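Local coordinates for phosphoethanolamine N-methyltransferase 1 (Haemonchus contortus, PDB 4KRG), which probably transfers a methyl group from S-adenosylmethionine to phosphoethanolamine, the first methylation of nematode phosphocholine biosynthesis, at residues N324-Y335 with R349-S357. Numbering follows the deposited sequence.
Sequences NVWNVETKEYLY and RVRFGWNES. With BOG (octyl beta-D-glucopyranoside), chain E.
Strands 324-329 and 350-354 run parallel, their axes 4.7 Å apart at closest, and six backbone hydrogen bonds, from Val325 N to Arg349 O through to Asn355 N to Glu329 O, hold Val325 opposite Val350 and Glu329 opposite Trp354. They illustrate how a beta-alpha-beta unit brings two strands parallel, helix 332-345 carrying the chain back between them. On the face carrying Trp326, the indole lies across the second strand: with CG anti to the backbone N (chi1 179°), its CE3 meets Arg351 CB at 3.6 Å and its CZ2 comes within 3.7 Å of Gly353 CA, where the lack of a side chain allows the close approach. A water accepts from Trp326 NE1 and donates to Asn355 OD1. The octyl tail of the glucoside ends against Arg351, C8' over one face of its guanidinium, whose NE bonds to Gln348 O.

The other face carries Phe352 and Trp354. Asn327 CB rests 3.5 Å from Phe352 CD1, while Trp354 CB sits 3.6 Å above the centre of the Tyr335 ring in a CH-pi contact between the strand and the first turn of the helix. Trp354 NE1 gives a weak hydrogen bond to Thr330 O at 3.1 Å, bent to 140°, and Glu332 CG packs beside that nitrogen. The Glu332 carboxylate pairs with Arg197. Backbone bonds thus fix the register, whereas Trp326 lies against the neighbouring strand and Trp354 meets the helix; a water takes the first indole N-H, a loop carbonyl the second only weakly.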
ATOM      1  N   ASN A 324      -3.794  -9.871 -17.012  1.00 16.70           N
ATOM      2  CA  ASN A 324      -3.326  -9.392 -15.723  1.00 14.71           C
ATOM      3  C   ASN A 324      -3.980  -8.048 -15.430  1.00 15.94           C
ATOM      4  O   ASN A 324      -4.330  -7.315 -16.351  1.00 16.91           O
ATOM      5  CB  ASN A 324      -1.805  -9.255 -15.730  1.00 17.09           C
ATOM      6  CG  ASN A 324      -1.104 -10.504 -16.237  1.00 19.82           C
ATOM      7  OD1 ASN A 324      -1.462 -11.624 -15.875  1.00 18.51           O
ATOM      8  ND2 ASN A 324      -0.102 -10.314 -17.091  1.00 22.75           N
ATOM      9  N   VAL A 325      -4.159  -7.719 -14.157  1.00 14.39           N
ATOM     10  CA  VAL A 325      -4.876  -6.499 -13.808  1.00 16.62           C
ATOM     11  C   VAL A 325      -4.168  -5.744 -12.688  1.00 16.74           C
ATOM     12  O   VAL A 325      -3.739  -6.348 -11.703  1.00 15.73           O
ATOM     13  CB  VAL A 325      -6.341  -6.794 -13.371  1.00 15.71           C
ATOM     14  CG1 VAL A 325      -7.037  -5.516 -12.916  1.00 19.43           C
ATOM     15  CG2 VAL A 325      -7.131  -7.456 -14.484  1.00 13.57           C
ATOM     16  N   TRP A 326      -4.021  -4.432 -12.869  1.00 14.05           N
ATOM     17  CA  TRP A 326      -3.653  -3.529 -11.789  1.00 14.10           C
ATOM     18  C   TRP A 326      -4.845  -2.625 -11.486  1.00 14.50           C
ATOM     19  O   TRP A 326      -5.280  -1.853 -12.337  1.00 15.51           O
ATOM     20  CB  TRP A 326      -2.441  -2.678 -12.162  1.00 13.75           C
ATOM     21  CG  TRP A 326      -2.057  -1.734 -11.067  1.00 13.90           C
ATOM     22  CD1 TRP A 326      -2.528  -0.472 -10.869  1.00 13.72           C
ATOM     23  CD2 TRP A 326      -1.125  -1.995 -10.013  1.00 13.11           C
ATOM     24  NE1 TRP A 326      -1.942   0.079  -9.750  1.00 14.71           N
ATOM     25  CE2 TRP A 326      -1.079  -0.831  -9.207  1.00 15.05           C
ATOM     26  CE3 TRP A 326      -0.322  -3.082  -9.671  1.00 14.25           C
ATOM     27  CZ2 TRP A 326      -0.253  -0.737  -8.083  1.00 17.26           C
ATOM     28  CZ3 TRP A 326       0.496  -2.987  -8.560  1.00 16.90           C
ATOM     29  CH2 TRP A 326       0.524  -1.821  -7.776  1.00 16.93           C
ATOM     30  N   ASN A 327      -5.366  -2.725 -10.269  1.00 12.39           N
ATOM     31  CA  ASN A 327      -6.565  -2.005  -9.877  1.00 11.23           C
ATOM     32  C   ASN A 327      -6.199  -0.999  -8.797  1.00 13.26           C
ATOM     33  O   ASN A 327      -5.748  -1.372  -7.711  1.00 14.81           O
ATOM     34  CB  ASN A 327      -7.606  -3.006  -9.364  1.00 13.73           C
ATOM     35  CG  ASN A 327      -8.945  -2.366  -8.983  1.00 16.90           C
ATOM     36  OD1 ASN A 327      -9.063  -1.154  -8.776  1.00 16.97           O
ATOM     37  ND2 ASN A 327      -9.956  -3.202  -8.863  1.00 12.96           N
ATOM     38  N   VAL A 328      -6.396   0.276  -9.112  1.00 13.34           N
ATOM     39  CA  VAL A 328      -6.108   1.377  -8.197  1.00 14.48           C
ATOM     40  C   VAL A 328      -7.319   1.642  -7.317  1.00 15.51           C
ATOM     41  O   VAL A 328      -8.434   1.760  -7.821  1.00 15.39           O
ATOM     42  CB  VAL A 328      -5.808   2.671  -8.981  1.00 11.57           C
ATOM     43  CG1 VAL A 328      -5.424   3.796  -8.039  1.00 11.68           C
ATOM     44  CG2 VAL A 328      -4.704   2.431  -9.996  1.00 13.18           C
ATOM     45  N   GLU A 329      -7.100   1.719  -6.006  1.00 15.02           N
ATOM     46  CA  GLU A 329      -8.138   2.112  -5.054  1.00 13.63           C
ATOM     47  C   GLU A 329      -7.705   3.433  -4.412  1.00 16.64           C
ATOM     48  O   GLU A 329      -6.508   3.693  -4.269  1.00 15.89           O
ATOM     49  CB  GLU A 329      -8.315   1.032  -3.975  1.00 15.52           C
ATOM     50  CG  GLU A 329      -8.623  -0.377  -4.504  1.00 17.22           C
ATOM     51  CD  GLU A 329     -10.116  -0.662  -4.629  1.00 20.87           C
ATOM     52  OE1 GLU A 329     -10.927   0.288  -4.559  1.00 22.29           O
ATOM     53  OE2 GLU A 329     -10.489  -1.842  -4.795  1.00 22.22           O
ATOM     54  N   THR A 330      -8.662   4.271  -4.024  1.00 12.63           N
ATOM     55  CA  THR A 330      -8.322   5.526  -3.351  1.00 15.40           C
ATOM     56  C   THR A 330      -8.891   5.610  -1.935  1.00 17.12           C
ATOM     57  O   THR A 330      -8.596   6.548  -1.200  1.00 16.44           O
ATOM     58  CB  THR A 330      -8.762   6.766  -4.154  1.00 17.10           C
ATOM     59  OG1 THR A 330     -10.193   6.833  -4.191  1.00 19.79           O
ATOM     60  CG2 THR A 330      -8.220   6.710  -5.567  1.00 16.63           C
ATOM     61  N   LYS A 331      -9.707   4.630  -1.561  1.00 17.99           N
ATOM     62  CA  LYS A 331     -10.260   4.566  -0.210  1.00 19.43           C
ATOM     63  C   LYS A 331      -9.549   3.480   0.602  1.00 18.85           C
ATOM     64  O   LYS A 331      -9.676   2.293   0.294  1.00 17.49           O
ATOM     65  CB  LYS A 331     -11.764   4.281  -0.259  1.00 21.23           C
ATOM     66  CG  LYS A 331     -12.565   5.193  -1.183  1.00 23.14           C
ATOM     67  CD  LYS A 331     -13.094   6.425  -0.453  1.00 26.15           C
ATOM     68  CE  LYS A 331     -14.154   7.167  -1.270  1.00 22.06           C
ATOM     69  NZ  LYS A 331     -13.612   7.784  -2.510  1.00 20.05           N
ATOM     70  N   GLU A 332      -8.805   3.890   1.630  1.00 18.17           N
ATOM     71  CA  GLU A 332      -7.986   2.966   2.422  1.00 15.99           C
ATOM     72  C   GLU A 332      -8.718   1.713   2.896  1.00 15.48           C
ATOM     73  O   GLU A 332      -8.191   0.608   2.796  1.00 14.58           O
ATOM     74  CB  GLU A 332      -7.375   3.680   3.633  1.00 15.34           C
ATOM     75  CG  GLU A 332      -6.376   4.763   3.288  1.00 17.37           C
ATOM     76  CD  GLU A 332      -7.001   6.147   3.199  1.00 21.41           C
ATOM     77  OE1 GLU A 332      -8.219   6.245   2.950  1.00 24.27           O
ATOM     78  OE2 GLU A 332      -6.270   7.143   3.380  1.00 20.79           O
ATOM     79  N   TYR A 333      -9.932   1.890   3.413  1.00 14.77           N
ATOM     80  CA  TYR A 333     -10.675   0.780   3.995  1.00 15.06           C
ATOM     81  C   TYR A 333     -11.113  -0.195   2.925  1.00 16.07           C
ATOM     82  O   TYR A 333     -11.211  -1.394   3.167  1.00 16.67           O
ATOM     83  CB  TYR A 333     -11.911   1.286   4.728  1.00 16.50           C
ATOM     84  CG  TYR A 333     -11.624   2.076   5.980  1.00 17.92           C
ATOM     85  CD1 TYR A 333     -10.610   1.701   6.850  1.00 19.85           C
ATOM     86  CD2 TYR A 333     -12.375   3.195   6.294  1.00 22.83           C
ATOM     87  CE1 TYR A 333     -10.354   2.426   8.000  1.00 23.40           C
ATOM     88  CE2 TYR A 333     -12.130   3.923   7.438  1.00 25.08           C
ATOM     89  CZ  TYR A 333     -11.116   3.535   8.288  1.00 24.29           C
ATOM     90  OH  TYR A 333     -10.876   4.268   9.425  1.00 25.95           O
ATOM     91  N   LEU A 334     -11.390   0.335   1.740  1.00 16.17           N
ATOM     92  CA  LEU A 334     -11.900  -0.473   0.642  1.00 17.25           C
ATOM     93  C   LEU A 334     -10.736  -1.165  -0.066  1.00 15.94           C
ATOM     94  O   LEU A 334     -10.856  -2.291  -0.536  1.00 17.19           O
ATOM     95  CB  LEU A 334     -12.743   0.391  -0.301  1.00 16.01           C
ATOM     96  CG  LEU A 334     -13.780   1.227   0.467  1.00 20.06           C
ATOM     97  CD1 LEU A 334     -14.625   2.091  -0.438  1.00 21.89           C
ATOM     98  CD2 LEU A 334     -14.668   0.353   1.309  1.00 21.97           C
ATOM     99  N   TYR A 335      -9.591  -0.497  -0.091  1.00 17.11           N
ATOM    100  CA  TYR A 335      -8.359  -1.106  -0.579  1.00 15.99           C
ATOM    101  C   TYR A 335      -7.995  -2.330   0.261  1.00 12.37           C
ATOM    102  O   TYR A 335      -7.638  -3.376  -0.285  1.00 13.10           O
ATOM    103  CB  TYR A 335      -7.237  -0.066  -0.584  1.00 16.26           C
ATOM    104  CG  TYR A 335      -5.807  -0.580  -0.618  1.00 13.38           C
ATOM    105  CD1 TYR A 335      -5.252  -1.100  -1.781  1.00 14.12           C
ATOM    106  CD2 TYR A 335      -4.993  -0.465   0.498  1.00 15.01           C
ATOM    107  CE1 TYR A 335      -3.931  -1.535  -1.808  1.00 14.65           C
ATOM    108  CE2 TYR A 335      -3.675  -0.886   0.483  1.00 11.70           C
ATOM    109  CZ  TYR A 335      -3.150  -1.422  -0.668  1.00 13.34           C
ATOM    110  OH  TYR A 335      -1.837  -1.832  -0.672  1.00 12.69           O
ATOM    111  N   ARG A 349      -2.415 -12.957 -11.111  1.00 14.99           N
ATOM    112  CA  ARG A 349      -2.557 -11.998 -12.193  1.00 14.26           C
ATOM    113  C   ARG A 349      -3.203 -10.694 -11.734  1.00 14.54           C
ATOM    114  O   ARG A 349      -3.128  -9.689 -12.434  1.00 15.02           O
ATOM    115  CB  ARG A 349      -3.379 -12.606 -13.327  1.00 12.97           C
ATOM    116  CG  ARG A 349      -2.779 -13.857 -13.944  1.00 13.52           C
ATOM    117  CD  ARG A 349      -3.744 -14.469 -14.926  1.00 16.64           C
ATOM    118  NE  ARG A 349      -4.970 -14.885 -14.251  1.00 18.55           N
ATOM    119  CZ  ARG A 349      -5.997 -15.486 -14.839  1.00 20.40           C
ATOM    120  NH1 ARG A 349      -5.968 -15.762 -16.138  1.00 22.57           N
ATOM    121  NH2 ARG A 349      -7.061 -15.815 -14.119  1.00 17.79           N
ATOM    122  N   VAL A 350      -3.840 -10.720 -10.564  1.00 12.44           N
ATOM    123  CA  VAL A 350      -4.593  -9.564 -10.076  1.00 13.11           C
ATOM    124  C   VAL A 350      -3.820  -8.853  -8.978  1.00 14.86           C
ATOM    125  O   VAL A 350      -3.401  -9.480  -8.006  1.00 15.79           O
ATOM    126  CB  VAL A 350      -5.988  -9.966  -9.534  1.00 14.51           C
ATOM    127  CG1 VAL A 350      -6.721  -8.748  -9.004  1.00 13.63           C
ATOM    128  CG2 VAL A 350      -6.811 -10.615 -10.621  1.00 16.08           C
ATOM    129  N   ARG A 351      -3.618  -7.547  -9.146  1.00 12.60           N
ATOM    130  CA  ARG A 351      -2.855  -6.750  -8.189  1.00 11.58           C
ATOM    131  C   ARG A 351      -3.619  -5.476  -7.855  1.00 13.24           C
ATOM    132  O   ARG A 351      -4.365  -4.964  -8.684  1.00 19.02           O
ATOM    133  CB  ARG A 351      -1.480  -6.385  -8.763  1.00 13.85           C
ATOM    134  CG  ARG A 351      -0.703  -7.538  -9.358  1.00 14.85           C
ATOM    135  CD  ARG A 351      -0.184  -8.483  -8.316  1.00 14.20           C
ATOM    136  NE  ARG A 351       0.376  -9.698  -8.905  1.00 13.96           N
ATOM    137  CZ  ARG A 351       1.653  -9.862  -9.230  1.00 17.04           C
ATOM    138  NH1 ARG A 351       2.531  -8.887  -9.023  1.00 18.37           N
ATOM    139  NH2 ARG A 351       2.054 -11.009  -9.759  1.00 18.53           N
ATOM    140  N   PHE A 352      -3.438  -4.969  -6.643  1.00 12.14           N
ATOM    141  CA  PHE A 352      -4.068  -3.719  -6.231  1.00 13.37           C
ATOM    142  C   PHE A 352      -3.013  -2.785  -5.684  1.00 13.14           C
ATOM    143  O   PHE A 352      -1.972  -3.223  -5.202  1.00 14.10           O
ATOM    144  CB  PHE A 352      -5.121  -3.961  -5.139  1.00 14.54           C
ATOM    145  CG  PHE A 352      -6.256  -4.833  -5.577  1.00 13.78           C
ATOM    146  CD1 PHE A 352      -7.429  -4.274  -6.069  1.00 13.31           C
ATOM    147  CD2 PHE A 352      -6.150  -6.219  -5.508  1.00 14.34           C
ATOM    148  CE1 PHE A 352      -8.486  -5.089  -6.490  1.00 12.48           C
ATOM    149  CE2 PHE A 352      -7.195  -7.033  -5.928  1.00 14.94           C
ATOM    150  CZ  PHE A 352      -8.363  -6.465  -6.418  1.00 14.51           C
ATOM    151  N   GLY A 353      -3.286  -1.492  -5.769  1.00 14.29           N
ATOM    152  CA  GLY A 353      -2.451  -0.491  -5.140  1.00 13.44           C
ATOM    153  C   GLY A 353      -3.367   0.577  -4.593  1.00 14.48           C
ATOM    154  O   GLY A 353      -4.472   0.770  -5.097  1.00 16.91           O
ATOM    155  N   TRP A 354      -2.927   1.259  -3.546  1.00 13.26           N
ATOM    156  CA  TRP A 354      -3.641   2.432  -3.079  1.00 13.66           C
ATOM    157  C   TRP A 354      -2.871   3.674  -3.508  1.00 14.78           C
ATOM    158  O   TRP A 354      -1.643   3.722  -3.410  1.00 13.26           O
ATOM    159  CB  TRP A 354      -3.818   2.423  -1.557  1.00 12.96           C
ATOM    160  CG  TRP A 354      -4.418   3.703  -1.046  1.00 14.05           C
ATOM    161  CD1 TRP A 354      -5.738   3.969  -0.852  1.00 14.95           C
ATOM    162  CD2 TRP A 354      -3.712   4.908  -0.698  1.00 13.65           C
ATOM    163  NE1 TRP A 354      -5.902   5.257  -0.398  1.00 15.73           N
ATOM    164  CE2 TRP A 354      -4.683   5.845  -0.299  1.00 15.48           C
ATOM    165  CE3 TRP A 354      -2.365   5.265  -0.696  1.00 15.72           C
ATOM    166  CZ2 TRP A 354      -4.330   7.139   0.107  1.00 17.43           C
ATOM    167  CZ3 TRP A 354      -2.026   6.543  -0.290  1.00 16.53           C
ATOM    168  CH2 TRP A 354      -3.005   7.467   0.106  1.00 15.58           C
ATOM    169  N   ASN A 355      -3.603   4.670  -3.993  1.00 13.74           N
ATOM    170  CA  ASN A 355      -3.053   5.995  -4.216  1.00 14.35           C
ATOM    171  C   ASN A 355      -4.064   7.036  -3.754  1.00 15.05           C
ATOM    172  O   ASN A 355      -5.255   6.762  -3.690  1.00 16.04           O
ATOM    173  CB  ASN A 355      -2.722   6.201  -5.691  1.00 14.07           C
ATOM    174  CG  ASN A 355      -1.822   5.124  -6.230  1.00 13.37           C
ATOM    175  OD1 ASN A 355      -2.283   4.036  -6.563  1.00 14.37           O
ATOM    176  ND2 ASN A 355      -0.526   5.417  -6.319  1.00 14.56           N
ATOM    177  N   GLU A 356      -3.585   8.230  -3.433  1.00 13.64           N
ATOM    178  CA  GLU A 356      -4.460   9.300  -2.973  1.00 17.34           C
ATOM    179  C   GLU A 356      -5.395   9.778  -4.085  1.00 16.68           C
ATOM    180  O   GLU A 356      -6.514  10.201  -3.819  1.00 17.72           O
ATOM    181  CB  GLU A 356      -3.618  10.473  -2.473  1.00 18.86           C
ATOM    182  CG  GLU A 356      -4.351  11.458  -1.586  1.00 25.17           C
ATOM    183  CD  GLU A 356      -3.403  12.464  -0.954  1.00 29.55           C
ATOM    184  OE1 GLU A 356      -2.253  12.576  -1.432  1.00 31.74           O
ATOM    185  OE2 GLU A 356      -3.800  13.136   0.019  1.00 33.04           O
ATOM    186  N   SER A 357      -4.923   9.706  -5.329  1.00 14.57           N
ATOM    187  CA  SER A 357      -5.661  10.227  -6.479  1.00 14.28           C
ATOM    188  C   SER A 357      -5.216   9.528  -7.740  1.00 15.25           C
ATOM    189  O   SER A 357      -4.264   8.751  -7.713  1.00 17.73           O
ATOM    190  CB  SER A 357      -5.369  11.709  -6.646  1.00 17.27           C
ATOM    191  OG  SER A 357      -4.013  11.900  -7.016  1.00 19.32           O
TER
HETATM  192  C1  BOG E 503       3.393  -3.180 -19.238  1.00 18.49           C
HETATM  193  O1  BOG E 503       3.537  -3.004 -17.876  1.00 18.22           O
HETATM  194  C2  BOG E 503       4.712  -2.972 -19.955  1.00 18.14           C
HETATM  195  O2  BOG E 503       5.110  -1.620 -19.789  1.00 19.41           O
HETATM  196  C3  BOG E 503       4.569  -3.275 -21.408  1.00 21.18           C
HETATM  197  O3  BOG E 503       5.858  -3.135 -22.068  1.00 24.13           O
HETATM  198  C4  BOG E 503       4.027  -4.650 -21.634  1.00 21.53           C
HETATM  199  O4  BOG E 503       3.826  -4.891 -23.041  1.00 22.18           O
HETATM  200  C5  BOG E 503       2.706  -4.835 -20.902  1.00 19.98           C
HETATM  201  O5  BOG E 503       2.868  -4.548 -19.469  1.00 18.40           O
HETATM  202  C6  BOG E 503       2.218  -6.208 -21.044  1.00 19.16           C
HETATM  203  O6  BOG E 503       0.860  -6.147 -21.345  1.00 24.76           O
HETATM  204  C1' BOG E 503       2.367  -2.460 -17.266  1.00 16.56           C
HETATM  205  C2' BOG E 503       2.672  -2.267 -15.757  1.00 17.13           C
HETATM  206  C3' BOG E 503       3.116  -3.561 -15.096  1.00 16.51           C
HETATM  207  C4' BOG E 503       2.358  -4.118 -14.062  1.00 16.44           C
HETATM  208  C5' BOG E 503       2.333  -5.664 -13.904  1.00 30.34           C
HETATM  209  C6' BOG E 503       1.603  -6.137 -12.639  1.00 29.96           C
HETATM  210  C7' BOG E 503       0.099  -6.430 -12.861  1.00 31.31           C
HETATM  211  C8' BOG E 503      -0.191  -7.890 -12.795  1.00 30.69           C
HETATM  212  O   HOH W   1      -1.262   2.815  -8.973  1.00 14.34           O
HETATM  213  O   HOH W   2      -7.902   9.506  -1.696  1.00 17.18           O
HETATM  214  O   HOH W   3      -1.261  -3.311  -2.686  1.00 13.05           O